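Local coordinates for DNA ligase (Alteromonas mediterranea, PDB 6GDR), which probably seals nicks in duplex DNA through an adenylated intermediate, as a minimal Lig E-type DNA ligase that binds AMP and DNA, at residues 229-237 with 248-259. Numbering follows the deposited sequence.
Sequences KFKGMMGSL and KLGTGFSEKERR. Unlike the reference sequence in segment 248-259: R259 (reference Gln). With nucleotides of chain A; nucleotides of chain C.
L249 pairs with L237 in antiparallel, hydrogen-bonded register; L249 N donates to L237 O at 2.7 Å. G250 CA packs against S236 CB at 3.6 Å, and S236 OG donates to OP1 of DG12 of chain A. M234 CE sits over the centre of the F253 ring, a CH-pi contact 3.6 Å from the centroid; SD makes a longer Met-aromatic contact above the same face. CG anti to the backbone N (chi1 -177°) and bends at chi2 and chi3 turn CE onto the ring. S254 and E257 form a capping box; E255 N donates to OP1 of DA5 of chain C. R258, extended from CG to NE, lays CD over the F230 ring. Its guanidinium stacks there, planes 26° apart; F253 CD2 lies over the opposite face, toward its rim. R258 NH1 donates to M234 O at 2.7 Å and to G235 O, R258 NH2 to G250 O. A leucine here would probably leave these three carbonyls without their donors and F230 without its flat partner. R259, unlike the reference sequence, lies alongside M233. This ties hairpin to helix on the DNA-binding side of the ligase OB domain, where G235 and S236 form a classic beta bulge opposite F224.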
ATOM      1  N   LYS D 229       4.816 -17.836  20.264  1.00 70.96           N
ATOM      2  CA  LYS D 229       4.580 -19.227  19.895  1.00 64.22           C
ATOM      3  C   LYS D 229       5.797 -19.864  19.240  1.00 73.76           C
ATOM      4  O   LYS D 229       5.942 -21.091  19.289  1.00 77.61           O
ATOM      5  CB  LYS D 229       3.373 -19.320  18.960  1.00 68.37           C
ATOM      6  CG  LYS D 229       3.588 -18.680  17.600  1.00 74.98           C
ATOM      7  CD  LYS D 229       2.276 -18.516  16.849  1.00 74.76           C
ATOM      8  CE  LYS D 229       2.501 -17.963  15.451  1.00 91.03           C
ATOM      9  NZ  LYS D 229       1.222 -17.621  14.769  1.00 69.20           N
ATOM     10  N   PHE D 230       6.675 -19.063  18.629  1.00 60.00           N
ATOM     11  CA  PHE D 230       7.908 -19.562  18.030  1.00 64.52           C
ATOM     12  C   PHE D 230       9.057 -19.628  19.028  1.00 70.86           C
ATOM     13  O   PHE D 230      10.228 -19.554  18.632  1.00 70.62           O
ATOM     14  CB  PHE D 230       8.294 -18.695  16.829  1.00 60.63           C
ATOM     15  CG  PHE D 230       7.331 -18.779  15.672  1.00 56.46           C
ATOM     16  CD1 PHE D 230       7.227 -17.734  14.768  1.00 59.03           C
ATOM     17  CD2 PHE D 230       6.541 -19.902  15.479  1.00 75.64           C
ATOM     18  CE1 PHE D 230       6.352 -17.803  13.701  1.00 60.31           C
ATOM     19  CE2 PHE D 230       5.665 -19.974  14.413  1.00 65.64           C
ATOM     20  CZ  PHE D 230       5.571 -18.925  13.524  1.00 54.64           C
ATOM     21  N   LYS D 231       8.752 -19.767  20.315  1.00 74.52           N
ATOM     22  CA  LYS D 231       9.794 -19.947  21.314  1.00 74.81           C
ATOM     23  C   LYS D 231      10.554 -21.238  21.040  1.00 81.81           C
ATOM     24  O   LYS D 231       9.968 -22.252  20.650  1.00 73.83           O
ATOM     25  CB  LYS D 231       9.178 -19.978  22.714  1.00 70.51           C
ATOM     26  CG  LYS D 231       9.980 -19.242  23.778  1.00 74.47           C
ATOM     27  CD  LYS D 231       9.083 -18.738  24.900  0.50 56.40           C
ATOM     28  CE  LYS D 231       8.291 -17.506  24.474  0.50 50.63           C
ATOM     29  N   GLY D 232      11.870 -21.196  21.239  1.00 82.12           N
ATOM     30  CA  GLY D 232      12.697 -22.346  20.930  1.00 76.51           C
ATOM     31  C   GLY D 232      12.714 -22.716  19.465  1.00 76.62           C
ATOM     32  O   GLY D 232      13.092 -23.838  19.120  1.00 81.95           O
ATOM     33  N   MET D 233      12.308 -21.799  18.590  1.00 84.75           N
ATOM     34  CA  MET D 233      12.289 -22.020  17.152  1.00 68.99           C
ATOM     35  C   MET D 233      12.942 -20.829  16.463  1.00 66.65           C
ATOM     36  O   MET D 233      13.210 -19.795  17.080  1.00 62.43           O
ATOM     37  CB  MET D 233      10.855 -22.216  16.637  1.00 76.70           C
ATOM     38  CG  MET D 233      10.137 -23.413  17.241  1.00 85.82           C
ATOM     39  SD  MET D 233       8.347 -23.339  17.033  1.00 96.61           S
ATOM     40  CE  MET D 233       8.205 -23.242  15.251  1.00 93.70           C
ATOM     41  N   MET D 234      13.198 -20.984  15.168  1.00 63.51           N
ATOM     42  CA  MET D 234      13.833 -19.927  14.395  1.00 59.65           C
ATOM     43  C   MET D 234      12.818 -18.839  14.067  1.00 59.62           C
ATOM     44  O   MET D 234      11.738 -19.122  13.538  1.00 63.74           O
ATOM     45  CB  MET D 234      14.436 -20.495  13.111  1.00 47.15           C
ATOM     46  CG  MET D 234      15.179 -19.467  12.263  1.00 54.72           C
ATOM     47  SD  MET D 234      14.100 -18.461  11.223  1.00 53.08           S
ATOM     48  CE  MET D 234      13.521 -19.684  10.047  1.00 58.12           C
ATOM     49  N   GLY D 235      13.173 -17.595  14.376  1.00 48.12           N
ATOM     50  CA  GLY D 235      12.314 -16.465  14.083  1.00 53.05           C
ATOM     51  C   GLY D 235      12.646 -15.812  12.757  1.00 57.26           C
ATOM     52  O   GLY D 235      11.747 -15.497  11.971  1.00 52.09           O
ATOM     53  N   SER D 236      13.935 -15.605  12.496  1.00 39.07           N
ATOM     54  CA  SER D 236      14.370 -14.980  11.257  1.00 55.50           C
ATOM     55  C   SER D 236      15.774 -15.459  10.920  1.00 48.60           C
ATOM     56  O   SER D 236      16.452 -16.094  11.731  1.00 57.66           O
ATOM     57  CB  SER D 236      14.330 -13.452  11.360  1.00 50.63           C
ATOM     58  OG  SER D 236      15.198 -12.988  12.380  1.00 57.17           O
ATOM     59  N   LEU D 237      16.203 -15.140   9.700  1.00 61.96           N
ATOM     60  CA  LEU D 237      17.520 -15.503   9.198  1.00 56.98           C
ATOM     61  C   LEU D 237      18.208 -14.255   8.671  1.00 54.75           C
ATOM     62  O   LEU D 237      17.615 -13.499   7.895  1.00 58.94           O
ATOM     63  CB  LEU D 237      17.423 -16.551   8.084  1.00 48.63           C
ATOM     64  CG  LEU D 237      16.659 -17.836   8.400  1.00 52.42           C
ATOM     65  CD1 LEU D 237      16.528 -18.680   7.145  1.00 61.49           C
ATOM     66  CD2 LEU D 237      17.349 -18.619   9.503  1.00 66.25           C
ATOM     67  N   LYS D 248      17.262  -9.237   7.282  1.00 51.97           N
ATOM     68  CA  LYS D 248      16.666 -10.344   8.013  1.00 52.42           C
ATOM     69  C   LYS D 248      15.449 -10.867   7.260  1.00 55.01           C
ATOM     70  O   LYS D 248      14.528 -10.105   6.947  1.00 54.30           O
ATOM     71  CB  LYS D 248      16.265  -9.905   9.420  1.00 60.46           C
ATOM     72  CG  LYS D 248      17.416  -9.404  10.277  1.00 70.77           C
ATOM     73  CD  LYS D 248      17.003  -9.269  11.736  1.00 65.12           C
ATOM     74  CE  LYS D 248      17.881  -8.271  12.479  1.00 77.73           C
ATOM     75  NZ  LYS D 248      17.645  -8.299  13.950  1.00 73.58           N
ATOM     76  N   LEU D 249      15.452 -12.166   6.973  1.00 58.42           N
ATOM     77  CA  LEU D 249      14.324 -12.843   6.342  1.00 56.76           C
ATOM     78  C   LEU D 249      13.560 -13.574   7.441  1.00 54.78           C
ATOM     79  O   LEU D 249      14.063 -14.547   8.011  1.00 63.23           O
ATOM     80  CB  LEU D 249      14.808 -13.807   5.262  1.00 59.92           C
ATOM     81  CG  LEU D 249      13.737 -14.455   4.383  1.00 54.32           C
ATOM     82  CD1 LEU D 249      13.039 -13.419   3.512  1.00 57.44           C
ATOM     83  CD2 LEU D 249      14.355 -15.551   3.522  1.00 47.59           C
ATOM     84  N   GLY D 250      12.347 -13.106   7.738  1.00 48.70           N
ATOM     85  CA  GLY D 250      11.647 -13.538   8.932  1.00 50.79           C
ATOM     86  C   GLY D 250      10.270 -14.139   8.729  1.00 54.45           C
ATOM     87  O   GLY D 250       9.623 -14.528   9.706  1.00 46.00           O
ATOM     88  N   THR D 251       9.800 -14.225   7.487  1.00 40.85           N
ATOM     89  CA  THR D 251       8.481 -14.779   7.229  1.00 44.20           C
ATOM     90  C   THR D 251       8.515 -15.619   5.961  1.00 38.99           C
ATOM     91  O   THR D 251       9.441 -15.530   5.151  1.00 42.04           O
ATOM     92  CB  THR D 251       7.418 -13.677   7.111  1.00 53.39           C
ATOM     93  OG1 THR D 251       6.112 -14.257   7.205  1.00 52.68           O
ATOM     94  CG2 THR D 251       7.538 -12.923   5.790  1.00 44.63           C
ATOM     95  N   GLY D 252       7.477 -16.434   5.797  1.00 45.37           N
ATOM     96  CA  GLY D 252       7.384 -17.362   4.692  1.00 62.18           C
ATOM     97  C   GLY D 252       7.707 -18.795   5.054  1.00 55.92           C
ATOM     98  O   GLY D 252       7.447 -19.692   4.244  1.00 54.45           O
ATOM     99  N   PHE D 253       8.257 -19.034   6.243  1.00 55.68           N
ATOM    100  CA  PHE D 253       8.598 -20.379   6.679  1.00 61.07           C
ATOM    101  C   PHE D 253       7.392 -21.046   7.323  1.00 67.15           C
ATOM    102  O   PHE D 253       6.675 -20.429   8.116  1.00 51.03           O
ATOM    103  CB  PHE D 253       9.751 -20.356   7.685  1.00 61.22           C
ATOM    104  CG  PHE D 253      10.861 -19.412   7.326  1.00 60.25           C
ATOM    105  CD1 PHE D 253      11.851 -19.789   6.433  1.00 62.75           C
ATOM    106  CD2 PHE D 253      10.927 -18.152   7.899  1.00 61.20           C
ATOM    107  CE1 PHE D 253      12.877 -18.922   6.109  1.00 55.76           C
ATOM    108  CE2 PHE D 253      11.950 -17.283   7.580  1.00 71.27           C
ATOM    109  CZ  PHE D 253      12.928 -17.668   6.684  1.00 50.43           C
ATOM    110  N   SER D 254       7.175 -22.313   6.981  1.00 65.29           N
ATOM    111  CA  SER D 254       6.223 -23.120   7.722  1.00 67.66           C
ATOM    112  C   SER D 254       6.758 -23.383   9.126  1.00 63.46           C
ATOM    113  O   SER D 254       7.948 -23.212   9.407  1.00 61.07           O
ATOM    114  CB  SER D 254       5.961 -24.443   7.005  1.00 75.02           C
ATOM    115  OG  SER D 254       7.136 -25.233   6.959  1.00 62.85           O
ATOM    116  N   GLU D 255       5.861 -23.805  10.018  1.00 71.15           N
ATOM    117  CA  GLU D 255       6.284 -24.088  11.385  1.00 76.43           C
ATOM    118  C   GLU D 255       7.276 -25.242  11.432  1.00 81.10           C
ATOM    119  O   GLU D 255       8.149 -25.273  12.306  1.00 82.59           O
ATOM    120  CB  GLU D 255       5.071 -24.387  12.265  1.00 77.07           C
ATOM    121  CG  GLU D 255       4.282 -23.146  12.648  1.00 87.15           C
ATOM    122  CD  GLU D 255       3.279 -23.409  13.752  1.00104.02           C
ATOM    123  OE1 GLU D 255       2.084 -23.102  13.561  1.00104.82           O
ATOM    124  OE2 GLU D 255       3.687 -23.930  14.813  1.00108.45           O
ATOM    125  N   LYS D 256       7.166 -26.193  10.503  1.00 70.58           N
ATOM    126  CA  LYS D 256       8.155 -27.263  10.435  1.00 77.38           C
ATOM    127  C   LYS D 256       9.491 -26.735   9.933  1.00 78.68           C
ATOM    128  O   LYS D 256      10.551 -27.156  10.412  1.00 70.29           O
ATOM    129  CB  LYS D 256       7.652 -28.395   9.539  1.00 73.28           C
ATOM    130  CG  LYS D 256       8.477 -29.674   9.639  1.00 73.82           C
ATOM    131  N   GLU D 257       9.464 -25.812   8.969  1.00 72.80           N
ATOM    132  CA  GLU D 257      10.705 -25.232   8.467  1.00 55.73           C
ATOM    133  C   GLU D 257      11.416 -24.423   9.543  1.00 79.00           C
ATOM    134  O   GLU D 257      12.649 -24.332   9.537  1.00 71.40           O
ATOM    135  CB  GLU D 257      10.417 -24.362   7.245  1.00 70.68           C
ATOM    136  CG  GLU D 257      10.088 -25.158   5.990  1.00 65.26           C
ATOM    137  CD  GLU D 257       9.596 -24.286   4.852  1.00 70.30           C
ATOM    138  OE1 GLU D 257       9.054 -23.194   5.127  1.00 68.18           O
ATOM    139  OE2 GLU D 257       9.751 -24.692   3.681  1.00 80.86           O
ATOM    140  N   ARG D 258      10.663 -23.832  10.475  1.00 71.70           N
ATOM    141  CA  ARG D 258      11.290 -23.103  11.572  1.00 70.62           C
ATOM    142  C   ARG D 258      12.035 -24.043  12.508  1.00 82.64           C
ATOM    143  O   ARG D 258      13.056 -23.659  13.089  1.00 72.84           O
ATOM    144  CB  ARG D 258      10.239 -22.301  12.338  1.00 67.52           C
ATOM    145  CG  ARG D 258       9.615 -21.188  11.515  1.00 70.25           C
ATOM    146  CD  ARG D 258       8.733 -20.284  12.355  1.00 67.71           C
ATOM    147  NE  ARG D 258       8.218 -19.165  11.572  1.00 67.80           N
ATOM    148  CZ  ARG D 258       8.901 -18.055  11.306  1.00 66.61           C
ATOM    149  NH1 ARG D 258      10.139 -17.902  11.760  1.00 53.83           N
ATOM    150  NH2 ARG D 258       8.346 -17.094  10.582  1.00 48.50           N
ATOM    151  N   ARG D 259      11.540 -25.268  12.675  1.00 82.11           N
ATOM    152  CA  ARG D 259      12.282 -26.308  13.374  1.00 76.25           C
ATOM    153  C   ARG D 259      13.249 -26.954  12.389  1.00 75.43           C
ATOM    154  O   ARG D 259      12.830 -27.453  11.339  1.00 88.45           O
ATOM    155  CB  ARG D 259      11.326 -27.342  13.963  1.00 82.72           C
ATOM    156  CG  ARG D 259      10.330 -26.765  14.960  1.00 85.75           C
ATOM    157  CD  ARG D 259       9.343 -27.821  15.439  1.00 87.09           C
ATOM    158  NE  ARG D 259       8.206 -27.970  14.533  1.00102.84           N
ATOM    159  CZ  ARG D 259       7.036 -27.348  14.665  1.00109.51           C
ATOM    160  NH1 ARG D 259       6.071 -27.559  13.780  1.00 90.76           N
ATOM    161  NH2 ARG D 259       6.820 -26.517  15.675  1.00110.53           N
TER
ATOM    162  P    DG A  11       8.618 -13.433  16.218  1.00 50.07           P
ATOM    163  OP1  DG A  11       9.770 -14.223  16.710  1.00 56.83           O
ATOM    164  OP2  DG A  11       8.067 -12.340  17.051  1.00 54.22           O
ATOM    165  O5'  DG A  11       8.983 -12.823  14.786  1.00 55.31           O
ATOM    166  C5'  DG A  11       9.512 -13.668  13.776  1.00 48.06           C
ATOM    167  C4'  DG A  11       9.587 -12.950  12.439  1.00 61.76           C
ATOM    168  O4'  DG A  11       8.258 -12.796  11.889  1.00 47.12           O
ATOM    169  C3'  DG A  11      10.135 -11.536  12.491  1.00 50.16           C
ATOM    170  O3'  DG A  11      11.555 -11.529  12.491  1.00 60.56           O
ATOM    171  C2'  DG A  11       9.555 -10.916  11.227  1.00 50.81           C
ATOM    172  C1'  DG A  11       8.226 -11.653  11.045  1.00 55.73           C
ATOM    173  N9   DG A  11       7.065 -10.838  11.390  1.00 48.73           N
ATOM    174  C8   DG A  11       6.408 -10.794  12.595  1.00 50.77           C
ATOM    175  N7   DG A  11       5.405  -9.960  12.609  1.00 41.98           N
ATOM    176  C5   DG A  11       5.400  -9.415  11.330  1.00 50.18           C
ATOM    177  C6   DG A  11       4.540  -8.449  10.753  1.00 49.79           C
ATOM    178  O6   DG A  11       3.579  -7.867  11.274  1.00 43.85           O
ATOM    179  N1   DG A  11       4.886  -8.178   9.430  1.00 43.30           N
ATOM    180  C2   DG A  11       5.930  -8.765   8.754  1.00 51.19           C
ATOM    181  N2   DG A  11       6.111  -8.378   7.485  1.00 44.05           N
ATOM    182  N3   DG A  11       6.741  -9.668   9.285  1.00 37.15           N
ATOM    183  C4   DG A  11       6.418  -9.942  10.571  1.00 37.08           C
ATOM    184  P    DG A  12      12.344 -10.154  12.747  1.00 43.81           P
ATOM    185  OP1  DG A  12      13.780 -10.480  12.904  1.00 42.71           O
ATOM    186  OP2  DG A  12      11.631  -9.433  13.824  1.00 62.45           O
ATOM    187  O5'  DG A  12      12.139  -9.328  11.391  1.00 55.11           O
ATOM    188  C5'  DG A  12      12.922  -9.638  10.251  1.00 60.50           C
ATOM    189  C4'  DG A  12      12.411  -8.922   9.010  1.00 54.52           C
ATOM    190  O4'  DG A  12      10.969  -8.891   9.028  1.00 49.26           O
ATOM    191  C3'  DG A  12      12.828  -7.467   8.879  1.00 41.67           C
ATOM    192  O3'  DG A  12      14.106  -7.355   8.248  1.00 53.81           O
ATOM    193  C2'  DG A  12      11.709  -6.863   8.029  1.00 53.19           C
ATOM    194  C1'  DG A  12      10.510  -7.789   8.265  1.00 45.09           C
ATOM    195  N9   DG A  12       9.406  -7.157   8.986  1.00 38.88           N
ATOM    196  C8   DG A  12       8.990  -7.435  10.265  1.00 45.54           C
ATOM    197  N7   DG A  12       7.970  -6.720  10.649  1.00 43.13           N
ATOM    198  C5   DG A  12       7.689  -5.914   9.552  1.00 50.75           C
ATOM    199  C6   DG A  12       6.686  -4.930   9.378  1.00 42.44           C
ATOM    200  O6   DG A  12       5.819  -4.566  10.185  1.00 43.07           O
ATOM    201  N1   DG A  12       6.750  -4.347   8.114  1.00 35.77           N
ATOM    202  C2   DG A  12       7.667  -4.675   7.143  1.00 51.95           C
ATOM    203  N2   DG A  12       7.571  -4.004   5.987  1.00 50.98           N
ATOM    204  N3   DG A  12       8.612  -5.596   7.292  1.00 38.52           N
ATOM    205  C4   DG A  12       8.563  -6.173   8.519  1.00 39.22           C
TER
ATOM    206  P    DA C   5       2.262 -23.414   8.542  1.00 64.96           P
ATOM    207  OP1  DA C   5       3.153 -24.232   9.395  1.00 72.44           O
ATOM    208  OP2  DA C   5       1.892 -23.887   7.190  1.00 58.74           O
ATOM    209  O5'  DA C   5       0.914 -23.126   9.346  1.00 57.09           O
ATOM    210  C5'  DA C   5       0.976 -22.513  10.626  1.00 72.28           C
ATOM    211  C4'  DA C   5      -0.376 -22.554  11.312  1.00 66.56           C
ATOM    212  O4'  DA C   5      -1.109 -21.321  11.030  1.00 73.38           O
ATOM    213  C3'  DA C   5      -1.289 -23.692  10.855  1.00 66.18           C
ATOM    214  O3'  DA C   5      -2.013 -24.226  11.965  1.00 85.51           O
ATOM    215  C2'  DA C   5      -2.189 -22.995   9.846  1.00 57.07           C
ATOM    216  C1'  DA C   5      -2.384 -21.654  10.523  1.00 61.09           C
ATOM    217  N9   DA C   5      -2.862 -20.585   9.645  1.00 57.57           N
ATOM    218  C8   DA C   5      -2.520 -20.369   8.339  1.00 59.53           C
ATOM    219  N7   DA C   5      -3.118 -19.330   7.800  1.00 50.02           N
ATOM    220  C5   DA C   5      -3.907 -18.833   8.825  1.00 44.54           C
ATOM    221  C6   DA C   5      -4.788 -17.735   8.899  1.00 55.96           C
ATOM    222  N6   DA C   5      -5.028 -16.911   7.875  1.00 49.45           N
ATOM    223  N1   DA C   5      -5.418 -17.517  10.072  1.00 50.00           N
ATOM    224  C2   DA C   5      -5.177 -18.343  11.096  1.00 59.67           C
ATOM    225  N3   DA C   5      -4.374 -19.404  11.147  1.00 57.05           N
ATOM    226  C4   DA C   5      -3.761 -19.595   9.967  1.00 53.75           C
TER